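Local coordinates for protein metallophosphoesterase (Clostridium thermocellum, PDB 4J6O) that is the manganese-binding phosphatase domain of bacterial Pnkp and probably removes 2',3'-phosphates from broken RNA ends during repair, at residues I38-G43 with S47-V52; T225-V228 with K232-A235; D148-V153 with Y236-R241; Y24-M29 with K250-P255. All coordinates share one frame; numbering follows the deposited sequence.

The four contacts lie in one calcineurin-like phosphoesterase domain. Contact 4 closes the longest loop, from helix 24-33 to the chain after strand 242-247, and the other three are nested inside it. Contact 1 is a separate hairpin that follows helix 24-33 and packs on it. Contacts 2 and 3 share strand 232-238: its start meets the loop near the manganese ion, and its end meets the other sheet at strand 151-154. Centres of contacts 2 and 4 are about 8 Å apart, and a probable hydrogen bond joins Val228 O to Tyr252 N at 3.1 Å. Contact 1 lies 21 to 28 Å from the other centres. Core, metal-side loop and C-terminal segment are thus tied together.

Contact 1 of 4, residues I38-G43 with S47-V52; sequences IEEVEG and SGKYRV
Glu39 and Arg51 form the hydrogen-bonded pair of two antiparallel strands. Glu39 N donates to Arg51 O at 2.8 Å, and Arg51 N returns a bond to Glu39 O at 2.9 Å. Val41 N donates to Lys49 O at 3.0 Å, just beyond the strand pairing. A water also donates to Lys49 O. The CG2 branch of Val41 sits beside the backbone N and packs 3.4 Å from Gly48 O.

Ile38, Glu40, Tyr50 and Val52 occupy the same face of the hairpin. Ile38 CG1 lies alongside Val52 CG2 at 4.2 Å. Glu40 runs beside Tyr50, and its CG meets the ring at the edge, 3.5 Å from CE1. Lys49 CG lies over one face of that ring. The lysine chain is extended from the backbone until chi4, where it bends (-56°). This brings Lys49 NZ to a 3.5 Å salt bridge with Glu40 OE1, and a second water bridges the two groups. Lys49 NZ also donates to Tyr50 OH, 3.1 Å away. The phenol is fixed further by a hydrogen bond to Glu75. Glu75 is in helix 73-86, whose Leu79 and Met83 pack on Val52. Two of the hairpin's side chains, Tyr50 and Val52, are thus buried, while Glu39 and Arg51 point from the other face. This is an antiparallel beta hairpin, strands 37-40 and 50-53, laid against a helix of the phosphoesterase fold.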
loop_
_atom_site.group_PDB
_atom_site.type_symbol
_atom_site.label_atom_id
_atom_site.label_comp_id
_atom_site.label_asym_id
_atom_site.label_seq_id
_atom_site.Cartn_x
_atom_site.Cartn_y
_atom_site.Cartn_z
ATOM N N ILE A 38 1.542 -1.004 -19.997
ATOM C CA ILE A 38 2.842 -1.214 -19.382
ATOM C C ILE A 38 3.834 -1.601 -20.447
ATOM O O ILE A 38 3.657 -2.578 -21.184
ATOM C CB ILE A 38 2.792 -2.324 -18.310
ATOM C CG1 ILE A 38 1.816 -1.975 -17.214
ATOM C CG2 ILE A 38 4.192 -2.581 -17.728
ATOM C CD1 ILE A 38 1.504 -3.166 -16.427
ATOM N N GLU A 39 4.868 -0.791 -20.556
ATOM C CA GLU A 39 5.899 -1.012 -21.536
ATOM C C GLU A 39 7.085 -1.549 -20.787
ATOM O O GLU A 39 7.495 -0.995 -19.761
ATOM C CB GLU A 39 6.254 0.300 -22.233
ATOM C CG GLU A 39 7.418 0.181 -23.210
ATOM C CD GLU A 39 7.896 1.539 -23.781
ATOM O OE1 GLU A 39 7.545 2.612 -23.215
ATOM O OE2 GLU A 39 8.636 1.520 -24.789
ATOM N N GLU A 40 7.590 -2.682 -21.253
ATOM C CA GLU A 40 8.879 -3.148 -20.793
ATOM C C GLU A 40 9.862 -2.373 -21.655
ATOM O O GLU A 40 9.926 -2.569 -22.864
ATOM C CB GLU A 40 9.050 -4.664 -20.985
ATOM C CG GLU A 40 8.818 -5.505 -19.739
ATOM C CD GLU A 40 9.262 -6.949 -19.947
ATOM O OE1 GLU A 40 10.184 -7.402 -19.226
ATOM O OE2 GLU A 40 8.696 -7.621 -20.846
ATOM N N VAL A 41 10.597 -1.472 -21.018
ATOM C CA VAL A 41 11.536 -0.595 -21.704
ATOM C C VAL A 41 12.785 -1.315 -22.212
ATOM O O VAL A 41 13.417 -2.060 -21.462
ATOM C CB VAL A 41 12.037 0.524 -20.772
ATOM C CG1 VAL A 41 13.002 1.405 -21.531
ATOM C CG2 VAL A 41 10.879 1.358 -20.221
ATOM N N GLU A 42 13.146 -1.090 -23.475
ATOM C CA GLU A 42 14.423 -1.572 -24.007
ATOM C C GLU A 42 15.662 -1.055 -23.268
ATOM O O GLU A 42 15.912 0.151 -23.197
ATOM C CB GLU A 42 14.534 -1.247 -25.496
ATOM C CG GLU A 42 13.967 -2.332 -26.394
ATOM C CD GLU A 42 14.842 -3.579 -26.425
ATOM O OE1 GLU A 42 15.533 -3.789 -27.454
ATOM O OE2 GLU A 42 14.830 -4.341 -25.420
ATOM N N GLY A 43 16.429 -1.982 -22.698
ATOM C CA GLY A 43 17.635 -1.621 -21.982
ATOM C C GLY A 43 17.339 -1.081 -20.596
ATOM O O GLY A 43 18.263 -0.762 -19.844
ATOM N N SER A 47 14.316 1.186 -11.666
ATOM C CA SER A 47 13.066 1.932 -11.805
ATOM C C SER A 47 12.784 2.411 -13.234
ATOM O O SER A 47 11.747 3.047 -13.479
ATOM C CB SER A 47 12.989 3.093 -10.807
ATOM O OG SER A 47 13.871 4.132 -11.184
ATOM N N GLY A 48 13.710 2.131 -14.161
ATOM C CA GLY A 48 13.503 2.488 -15.549
ATOM C C GLY A 48 13.149 1.252 -16.366
ATOM O O GLY A 48 13.078 1.303 -17.602
ATOM N N LYS A 49 12.891 0.140 -15.683
ATOM C CA LYS A 49 12.634 -1.129 -16.345
ATOM C C LYS A 49 11.273 -1.070 -17.039
ATOM O O LYS A 49 11.084 -1.652 -18.101
ATOM C CB LYS A 49 12.671 -2.273 -15.323
ATOM C CG LYS A 49 12.622 -3.655 -15.946
ATOM C CD LYS A 49 12.924 -4.721 -14.909
ATOM C CE LYS A 49 13.051 -6.134 -15.514
ATOM N NZ LYS A 49 11.839 -6.514 -16.282
ATOM N N TYR A 50 10.331 -0.338 -16.447
ATOM C CA TYR A 50 8.970 -0.280 -16.970
ATOM C C TYR A 50 8.527 1.173 -17.198
ATOM O O TYR A 50 9.048 2.088 -16.580
ATOM C CB TYR A 50 8.001 -0.971 -16.020
ATOM C CG TYR A 50 8.340 -2.402 -15.697
ATOM C CD1 TYR A 50 8.163 -3.413 -16.640
ATOM C CD2 TYR A 50 8.805 -2.744 -14.427
ATOM C CE1 TYR A 50 8.432 -4.732 -16.321
ATOM C CE2 TYR A 50 9.099 -4.047 -14.108
ATOM C CZ TYR A 50 8.912 -5.037 -15.058
ATOM O OH TYR A 50 9.199 -6.338 -14.718
ATOM N N ARG A 51 7.554 1.371 -18.082
ATOM C CA ARG A 51 6.882 2.665 -18.194
ATOM C C ARG A 51 5.389 2.442 -18.334
ATOM O O ARG A 51 4.937 1.703 -19.201
ATOM C CB ARG A 51 7.421 3.503 -19.360
ATOM C CG ARG A 51 7.100 4.976 -19.196
ATOM C CD ARG A 51 7.873 5.891 -20.211
ATOM N NE ARG A 51 7.985 7.255 -19.683
ATOM C CZ ARG A 51 7.091 8.205 -19.919
ATOM N NH1 ARG A 51 7.240 9.419 -19.404
ATOM N NH2 ARG A 51 6.061 7.941 -20.707
ATOM N N VAL A 52 4.621 3.098 -17.469
ATOM C CA VAL A 52 3.173 2.888 -17.418
ATOM C C VAL A 52 2.456 4.167 -17.836
ATOM O O VAL A 52 2.827 5.249 -17.353
ATOM C CB VAL A 52 2.733 2.506 -15.985
ATOM C CG1 VAL A 52 1.271 2.060 -16.029
ATOM C CG2 VAL A 52 3.651 1.383 -15.504
HETATM O O HOH W 1 12.734 -6.342 -19.268
HETATM O O HOH W 2 12.629 -3.542 -19.598
#

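Contact 2 of 4, residues T225-V228 with K232-A235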
loop_
_atom_site.group_PDB
_atom_site.type_symbol
_atom_site.label_atom_id
_atom_site.label_comp_id
_atom_site.label_asym_id
_atom_site.label_seq_id
_atom_site.Cartn_x
_atom_site.Cartn_y
_atom_site.Cartn_z
ATOM N N THR A 225 -7.707 -7.261 -0.001
ATOM C CA THR A 225 -8.436 -8.517 -0.175
ATOM C C THR A 225 -7.464 -9.675 -0.234
ATOM O O THR A 225 -7.797 -10.736 -0.751
ATOM C CB THR A 225 -9.330 -8.419 -1.414
ATOM O OG1 THR A 225 -8.622 -7.775 -2.492
ATOM C CG2 THR A 225 -10.540 -7.560 -1.035
ATOM N N GLY A 226 -6.274 -9.482 0.343
ATOM C CA GLY A 226 -5.333 -10.561 0.604
ATOM C C GLY A 226 -4.842 -11.324 -0.609
ATOM O O GLY A 226 -4.764 -12.556 -0.617
ATOM N N CYS A 227 -4.405 -10.562 -1.619
ATOM C CA CYS A 227 -3.906 -11.182 -2.851
ATOM C C CYS A 227 -2.850 -12.246 -2.575
ATOM O O CYS A 227 -2.932 -13.376 -3.073
ATOM C CB CYS A 227 -3.331 -10.073 -3.725
ATOM S SG CYS A 227 -2.829 -10.716 -5.337
ATOM N N VAL A 228 -1.850 -11.899 -1.781
ATOM C CA VAL A 228 -0.783 -12.855 -1.612
ATOM C C VAL A 228 -1.135 -14.139 -0.859
ATOM O O VAL A 228 -0.452 -15.156 -1.024
ATOM C CB VAL A 228 0.436 -12.139 -0.941
ATOM C CG1 VAL A 228 0.166 -11.890 0.575
ATOM C CG2 VAL A 228 1.738 -12.939 -1.137
ATOM N N LYS A 232 -7.415 -11.875 -3.598
ATOM C CA LYS A 232 -7.442 -11.109 -4.839
ATOM C C LYS A 232 -6.828 -9.753 -4.590
ATOM O O LYS A 232 -6.732 -9.309 -3.444
ATOM C CB LYS A 232 -8.830 -10.966 -5.396
ATOM C CG LYS A 232 -9.843 -10.312 -4.554
ATOM C CD LYS A 232 -11.263 -10.838 -5.028
ATOM C CE LYS A 232 -12.334 -10.416 -4.045
ATOM N NZ LYS A 232 -13.657 -10.631 -4.722
ATOM N N LEU A 233 -6.391 -9.137 -5.671
ATOM C CA LEU A 233 -5.830 -7.795 -5.610
ATOM C C LEU A 233 -6.924 -6.862 -6.117
ATOM O O LEU A 233 -7.464 -7.075 -7.232
ATOM C CB LEU A 233 -4.610 -7.683 -6.497
ATOM C CG LEU A 233 -3.839 -6.384 -6.364
ATOM C CD1 LEU A 233 -3.230 -6.299 -4.944
ATOM C CD2 LEU A 233 -2.699 -6.275 -7.430
ATOM N N THR A 234 -7.253 -5.871 -5.292
ATOM C CA THR A 234 -8.359 -4.964 -5.559
ATOM C C THR A 234 -7.886 -3.546 -5.880
ATOM O O THR A 234 -6.977 -2.991 -5.167
ATOM C CB THR A 234 -9.327 -4.934 -4.340
ATOM O OG1 THR A 234 -9.931 -6.224 -4.233
ATOM C CG2 THR A 234 -10.387 -3.857 -4.529
ATOM N N ALA A 235 -8.551 -2.928 -6.864
ATOM C CA ALA A 235 -8.426 -1.475 -7.064
ATOM C C ALA A 235 -9.765 -0.840 -6.817
ATOM O O ALA A 235 -10.806 -1.420 -7.169
ATOM C CB ALA A 235 -7.999 -1.127 -8.522
HETATM O O HOH W 3 -6.009 -5.536 -2.691
#
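Thr225 OG1 meets Lys232 O, Thr234 OG1 and, weakly, a water that is bonded to Thr234 N. It donates to Lys232 O at 2.6 Å. Thr234 OG1 lies 2.7 Å from Thr225 OG1, and the two threonine side chains cross at about a right angle. The chi1 of Thr225 (42°) sets the hydroxyl between its own backbone N and carbonyl carbon, turned to the strand. From there it reaches Lys232 O from above the carbonyl plane, 60° out of it. In return, Lys232 N donates to Thr225 O at 3.1 Å.

Lys232 CG packs on Thr225 OG1 and CB. The rest of the lysine chain extends away, and its NZ forms a salt bridge with Glu213. Further along the loop, Cys227 SG touches Leu233 CB at 3.7 Å. Leu233 continues to Leu27 and Leu30 of helix 24-33.

The loop 225-228 follows strand 220-222, and Gly226 is about 8 Å from the manganese ion, which Asp19, His21 and Asp65 bind. Thr225 gives a hydroxyl bond to Lys232 O and takes a backbone bond from Lys232 N. The chemistry thus implies that this metal-side loop is held to the start of strand 232-238 by polar bonds inside the core.

Contact 3 of 4, residues D148-V153 with Y236-R241; sequences DGKLVV and YRYPER
Leu151 and Tyr238 make an apolar contact between the two sheets of the calcineurin-like beta sandwich. Strand 151-154 belongs to the mixed sheet that also holds strand 203-206. Strand 232-238 belongs to the facing sheet, next to strand 14-17. The backbones stay apart: Leu151 CA and Tyr238 CA are 8.8 Å from each other, and side chains bridge the gap.

Tyr238 extends toward the opposing strand because its ring carbon CG is anti to the backbone N (chi1 -179°). Leu151 comes from the other sheet, and the two side chains overlap antiparallel to one another. Leu151 CB meets Tyr238 CZ at 3.8 Å, while Leu151 CD1 lies near Tyr238 CD2 and CE2. Phe14 packs against both residues, and Leu203 adds to the tyrosine side.

A classic bulge pairs Lys150 and Leu151 with Leu146 of strand 143-146. Lys150 CB therefore also points across, 3.4 Å from Tyr238 OH. The hydroxyl finds its hydrogen-bond partner in Asp147. Pro239, joined to Tyr238 by a cis peptide, places CB over one ring face near the rim. On the opposite face, Leu151 CD2 stands 3.8 Å from the ring centroid and only 8° off the ring normal, a CH-pi contact.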
loop_
_atom_site.group_PDB
_atom_site.type_symbol
_atom_site.label_atom_id
_atom_site.label_comp_id
_atom_site.label_asym_id
_atom_site.label_seq_id
_atom_site.Cartn_x
_atom_site.Cartn_y
_atom_site.Cartn_z
ATOM N N ASP A 148 -9.651 18.215 -2.856
ATOM C CA ASP A 148 -10.347 19.180 -2.008
ATOM C C ASP A 148 -10.770 18.598 -0.680
ATOM O O ASP A 148 -11.787 19.008 -0.127
ATOM C CB ASP A 148 -11.580 19.768 -2.731
ATOM C CG ASP A 148 -11.203 20.605 -3.920
ATOM O OD1 ASP A 148 -10.178 21.294 -3.843
ATOM O OD2 ASP A 148 -11.922 20.586 -4.933
ATOM N N GLY A 149 -10.007 17.619 -0.174
ATOM C CA GLY A 149 -10.355 16.974 1.083
ATOM C C GLY A 149 -11.465 15.937 0.993
ATOM O O GLY A 149 -11.985 15.492 2.008
ATOM N N LYS A 150 -11.813 15.494 -0.209
ATOM C CA LYS A 150 -12.877 14.530 -0.339
ATOM C C LYS A 150 -12.382 13.082 -0.241
ATOM O O LYS A 150 -13.174 12.142 -0.077
ATOM C CB LYS A 150 -13.579 14.709 -1.701
ATOM C CG LYS A 150 -14.403 15.956 -1.730
ATOM C CD LYS A 150 -14.768 16.291 -3.184
ATOM C CE LYS A 150 -15.478 17.658 -3.278
ATOM N NZ LYS A 150 -15.560 18.117 -4.748
ATOM N N LEU A 151 -11.061 12.902 -0.301
ATOM C CA LEU A 151 -10.507 11.563 -0.318
ATOM C C LEU A 151 -9.269 11.560 0.540
ATOM O O LEU A 151 -8.458 12.484 0.433
ATOM C CB LEU A 151 -10.162 11.189 -1.760
ATOM C CG LEU A 151 -9.361 9.873 -2.012
ATOM C CD1 LEU A 151 -10.142 8.637 -1.577
ATOM C CD2 LEU A 151 -8.823 9.805 -3.496
ATOM N N VAL A 152 -9.121 10.529 1.362
ATOM C CA VAL A 152 -7.854 10.311 2.119
ATOM C C VAL A 152 -7.412 8.893 1.808
ATOM O O VAL A 152 -8.221 7.968 1.855
ATOM C CB VAL A 152 -8.115 10.493 3.607
ATOM C CG1 VAL A 152 -6.895 10.055 4.444
ATOM C CG2 VAL A 152 -8.430 12.008 3.940
ATOM N N VAL A 153 -6.121 8.711 1.562
ATOM C CA VAL A 153 -5.559 7.356 1.415
ATOM C C VAL A 153 -4.467 7.200 2.455
ATOM O O VAL A 153 -3.669 8.110 2.694
ATOM C CB VAL A 153 -5.018 7.032 -0.002
ATOM C CG1 VAL A 153 -6.199 6.925 -1.036
ATOM C CG2 VAL A 153 -3.925 8.003 -0.475
ATOM N N TYR A 236 -9.750 0.354 -6.248
ATOM C CA TYR A 236 -10.945 1.150 -6.050
ATOM C C TYR A 236 -10.831 2.351 -6.969
ATOM O O TYR A 236 -9.848 3.122 -6.904
ATOM C CB TYR A 236 -11.036 1.573 -4.555
ATOM C CG TYR A 236 -12.266 2.387 -4.182
ATOM C CD1 TYR A 236 -12.304 3.774 -4.402
ATOM C CD2 TYR A 236 -13.333 1.801 -3.540
ATOM C CE1 TYR A 236 -13.440 4.511 -4.030
ATOM C CE2 TYR A 236 -14.447 2.528 -3.150
ATOM C CZ TYR A 236 -14.482 3.868 -3.394
ATOM O OH TYR A 236 -15.584 4.558 -2.963
ATOM N N ARG A 237 -11.817 2.492 -7.883
ATOM C CA ARG A 237 -11.747 3.562 -8.854
ATOM C C ARG A 237 -12.485 4.757 -8.270
ATOM O O ARG A 237 -13.604 4.643 -7.777
ATOM C CB ARG A 237 -12.410 3.113 -10.170
ATOM C CG ARG A 237 -11.872 1.806 -10.611
ATOM C CD ARG A 237 -12.329 1.459 -12.028
ATOM N NE ARG A 237 -11.703 2.266 -13.057
ATOM C CZ ARG A 237 -12.403 2.988 -13.957
ATOM N NH1 ARG A 237 -13.739 3.057 -13.930
ATOM N NH2 ARG A 237 -11.772 3.672 -14.892
ATOM N N TYR A 238 -11.786 5.873 -8.228
ATOM C CA TYR A 238 -12.291 7.129 -7.693
ATOM C C TYR A 238 -12.293 8.194 -8.788
ATOM O O TYR A 238 -11.287 8.372 -9.453
ATOM C CB TYR A 238 -11.346 7.577 -6.575
ATOM C CG TYR A 238 -11.782 8.862 -5.908
ATOM C CD1 TYR A 238 -11.405 10.072 -6.435
ATOM C CD2 TYR A 238 -12.588 8.851 -4.765
ATOM C CE1 TYR A 238 -11.819 11.265 -5.837
ATOM C CE2 TYR A 238 -12.990 10.035 -4.149
ATOM C CZ TYR A 238 -12.616 11.239 -4.719
ATOM O OH TYR A 238 -13.007 12.438 -4.140
ATOM N N PRO A 239 -13.398 8.967 -8.928
ATOM C CA PRO A 239 -14.569 9.061 -8.054
ATOM C C PRO A 239 -15.705 8.140 -8.408
ATOM O O PRO A 239 -16.763 8.287 -7.765
ATOM C CB PRO A 239 -15.021 10.512 -8.241
ATOM C CG PRO A 239 -14.692 10.752 -9.681
ATOM C CD PRO A 239 -13.362 10.061 -9.912
ATOM N N GLU A 240 -15.497 7.199 -9.331
ATOM C CA GLU A 240 -16.540 6.251 -9.693
ATOM C C GLU A 240 -17.021 5.367 -8.556
ATOM O O GLU A 240 -18.133 4.837 -8.602
ATOM C CB GLU A 240 -16.084 5.396 -10.880
ATOM C CG GLU A 240 -15.752 6.198 -12.109
ATOM C CD GLU A 240 -14.335 6.698 -12.160
ATOM O OE1 GLU A 240 -13.603 6.586 -11.140
ATOM O OE2 GLU A 240 -13.935 7.239 -13.215
ATOM N N ARG A 241 -16.165 5.184 -7.529
ATOM C CA ARG A 241 -16.521 4.317 -6.419
ATOM C C ARG A 241 -16.889 2.926 -6.947
ATOM O O ARG A 241 -17.890 2.335 -6.552
ATOM C CB ARG A 241 -17.596 4.962 -5.525
ATOM C CG ARG A 241 -17.127 6.353 -5.040
ATOM C CD ARG A 241 -17.818 6.837 -3.820
ATOM N NE ARG A 241 -17.443 8.213 -3.551
ATOM C CZ ARG A 241 -17.633 8.809 -2.386
ATOM N NH1 ARG A 241 -17.286 10.080 -2.238
ATOM N NH2 ARG A 241 -18.205 8.137 -1.387
#

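Contact 4 of 4, residues Y24-M29 with K250-P255; sequences YDELKM and KTYYEP
Glu26 bends at chi2 (78°), and this turns its carboxylate toward Tyr252. The tyrosine ring reaches back with CG beside its own backbone N (chi1 -61°). The two side chains meet from opposite directions. Tyr252 OH donates to Glu26 OE2 at 2.6 Å. The acceptor uses its syn lone pair, on the side of OE1. Glu26 OE2 lies in the ring plane at the edge, 3.2 Å from Tyr252 CE2, while the carboxylate plane stands 87° from the ring.

The same carboxylate oxygen also accepts a bond from Leu249 N, which precedes the segment 250-255. Two donors, Tyr252 OH and Leu249 N, thus grip the one oxygen OE2, which would restrain the carboxylate and probably stabilise its negative charge. The contact joins helix 24-33, which follows the loop that carries the metal ligands Asp19 and His21, to the C-terminal chain after strand 242-247, at the edge of the calcineurin-like core. Tyr252 is about 13 Å from the bound manganese ion.

A water donates to Tyr252 OH at 2.6 Å and to Asp25 OD2 at 2.8 Å, so it links the phenol to the helix a second time. Asp25 is held in turn by a salt bridge from OD1 to Lys72. Lys250 CB lies 4.1 Å above one face of the Tyr252 ring, toward its rim.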
loop_
_atom_site.group_PDB
_atom_site.type_symbol
_atom_site.label_atom_id
_atom_site.label_comp_id
_atom_site.label_asym_id
_atom_site.label_seq_id
_atom_site.Cartn_x
_atom_site.Cartn_y
_atom_site.Cartn_z
ATOM N N TYR A 24 3.590 -9.384 -8.410
ATOM C CA TYR A 24 3.723 -8.670 -9.670
ATOM C C TYR A 24 2.737 -9.136 -10.752
ATOM O O TYR A 24 2.188 -8.289 -11.479
ATOM C CB TYR A 24 5.155 -8.790 -10.202
ATOM C CG TYR A 24 5.320 -8.132 -11.549
ATOM C CD1 TYR A 24 5.542 -6.775 -11.627
ATOM C CD2 TYR A 24 5.180 -8.853 -12.699
ATOM C CE1 TYR A 24 5.680 -6.160 -12.854
ATOM C CE2 TYR A 24 5.307 -8.234 -13.942
ATOM C CZ TYR A 24 5.546 -6.883 -13.990
ATOM O OH TYR A 24 5.684 -6.249 -15.222
ATOM N N ASP A 25 2.522 -10.455 -10.908
ATOM C CA ASP A 25 1.730 -10.924 -12.053
ATOM C C ASP A 25 0.327 -10.344 -11.934
ATOM O O ASP A 25 -0.274 -9.875 -12.948
ATOM C CB ASP A 25 1.678 -12.453 -12.108
ATOM C CG ASP A 25 3.010 -13.083 -12.447
ATOM O OD1 ASP A 25 3.875 -12.390 -13.015
ATOM O OD2 ASP A 25 3.165 -14.315 -12.151
ATOM N N GLU A 26 -0.174 -10.343 -10.700
ATOM C CA GLU A 26 -1.544 -9.913 -10.452
ATOM C C GLU A 26 -1.615 -8.400 -10.576
ATOM O O GLU A 26 -2.608 -7.869 -11.029
ATOM C CB GLU A 26 -2.026 -10.288 -9.052
ATOM C CG GLU A 26 -2.330 -11.805 -8.865
ATOM C CD GLU A 26 -1.103 -12.654 -8.682
ATOM O OE1 GLU A 26 0.038 -12.156 -8.582
ATOM O OE2 GLU A 26 -1.278 -13.894 -8.639
ATOM N N LEU A 27 -0.581 -7.736 -10.104
ATOM C CA LEU A 27 -0.485 -6.266 -10.284
ATOM C C LEU A 27 -0.524 -5.877 -11.768
ATOM O O LEU A 27 -1.253 -4.965 -12.141
ATOM C CB LEU A 27 0.776 -5.724 -9.577
ATOM C CG LEU A 27 0.977 -4.220 -9.786
ATOM C CD1 LEU A 27 -0.233 -3.380 -9.343
ATOM C CD2 LEU A 27 2.279 -3.770 -9.066
ATOM N N LYS A 28 0.250 -6.578 -12.588
ATOM C CA LYS A 28 0.270 -6.278 -14.008
ATOM C C LYS A 28 -1.105 -6.526 -14.600
ATOM O O LYS A 28 -1.606 -5.681 -15.360
ATOM C CB LYS A 28 1.327 -7.116 -14.685
ATOM C CG LYS A 28 1.373 -6.981 -16.216
ATOM C CD LYS A 28 2.427 -7.879 -16.810
ATOM C CE LYS A 28 2.655 -7.535 -18.296
ATOM N NZ LYS A 28 1.526 -8.059 -19.078
ATOM N N MET A 29 -1.726 -7.668 -14.250
ATOM C CA MET A 29 -3.084 -7.976 -14.714
ATOM C C MET A 29 -4.084 -6.888 -14.320
ATOM O O MET A 29 -4.899 -6.452 -15.151
ATOM C CB MET A 29 -3.543 -9.365 -14.195
ATOM C CG MET A 29 -2.846 -10.530 -14.836
ATOM S SD MET A 29 -3.169 -12.053 -13.889
ATOM C CE MET A 29 -4.831 -12.424 -14.497
ATOM N N LYS A 250 -2.257 -18.130 -7.661
ATOM C CA LYS A 250 -1.894 -19.208 -6.736
ATOM C C LYS A 250 -2.006 -18.676 -5.333
ATOM O O LYS A 250 -2.098 -17.460 -5.109
ATOM C CB LYS A 250 -0.417 -19.678 -6.864
ATOM C CG LYS A 250 0.112 -19.897 -8.253
ATOM C CD LYS A 250 1.615 -20.213 -8.268
ATOM C CE LYS A 250 2.147 -20.215 -9.723
ATOM N NZ LYS A 250 1.290 -20.979 -10.706
ATOM N N THR A 251 -1.948 -19.591 -4.376
ATOM C CA THR A 251 -1.787 -19.184 -2.981
ATOM C C THR A 251 -0.295 -19.051 -2.666
ATOM O O THR A 251 0.398 -20.045 -2.533
ATOM C CB THR A 251 -2.386 -20.216 -1.998
ATOM O OG1 THR A 251 -3.816 -20.197 -2.080
ATOM C CG2 THR A 251 -1.977 -19.867 -0.598
ATOM N N TYR A 252 0.202 -17.832 -2.505
ATOM C CA TYR A 252 1.654 -17.671 -2.412
ATOM C C TYR A 252 2.148 -17.763 -0.987
ATOM O O TYR A 252 3.306 -18.069 -0.748
ATOM C CB TYR A 252 2.081 -16.312 -2.955
ATOM C CG TYR A 252 1.734 -16.082 -4.421
ATOM C CD1 TYR A 252 2.462 -16.695 -5.418
ATOM C CD2 TYR A 252 0.679 -15.251 -4.776
ATOM C CE1 TYR A 252 2.152 -16.498 -6.740
ATOM C CE2 TYR A 252 0.341 -15.062 -6.133
ATOM C CZ TYR A 252 1.108 -15.679 -7.084
ATOM O OH TYR A 252 0.798 -15.512 -8.429
ATOM N N TYR A 253 1.250 -17.566 -0.034
ATOM C CA TYR A 253 1.683 -17.392 1.364
ATOM C C TYR A 253 0.510 -17.732 2.247
ATOM O O TYR A 253 -0.631 -17.527 1.871
ATOM C CB TYR A 253 2.131 -15.935 1.607
ATOM C CG TYR A 253 3.161 -15.856 2.715
ATOM C CD1 TYR A 253 4.520 -15.979 2.437
ATOM C CD2 TYR A 253 2.758 -15.645 4.012
ATOM C CE1 TYR A 253 5.467 -15.880 3.432
ATOM C CE2 TYR A 253 3.701 -15.533 5.032
ATOM C CZ TYR A 253 5.042 -15.692 4.741
ATOM O OH TYR A 253 5.941 -15.611 5.798
ATOM N N GLU A 254 0.753 -18.299 3.431
ATOM C CA GLU A 254 -0.338 -18.632 4.337
ATOM C C GLU A 254 -0.751 -17.472 5.203
ATOM O O GLU A 254 0.113 -16.768 5.772
ATOM C CB GLU A 254 0.070 -19.784 5.278
ATOM C CG GLU A 254 1.174 -20.686 4.728
ATOM C CD GLU A 254 1.265 -22.043 5.427
ATOM O OE1 GLU A 254 0.603 -22.241 6.478
ATOM O OE2 GLU A 254 2.004 -22.916 4.913
ATOM N N PRO A 255 -2.076 -17.255 5.341
ATOM C CA PRO A 255 -2.519 -16.122 6.170
ATOM C C PRO A 255 -2.285 -16.386 7.653
ATOM O O PRO A 255 -1.885 -17.515 8.003
ATOM C CB PRO A 255 -4.010 -15.980 5.829
ATOM C CG PRO A 255 -4.422 -17.338 5.335
ATOM C CD PRO A 255 -3.198 -17.963 4.681
HETATM O O HOH W 4 1.844 -16.277 -10.687
#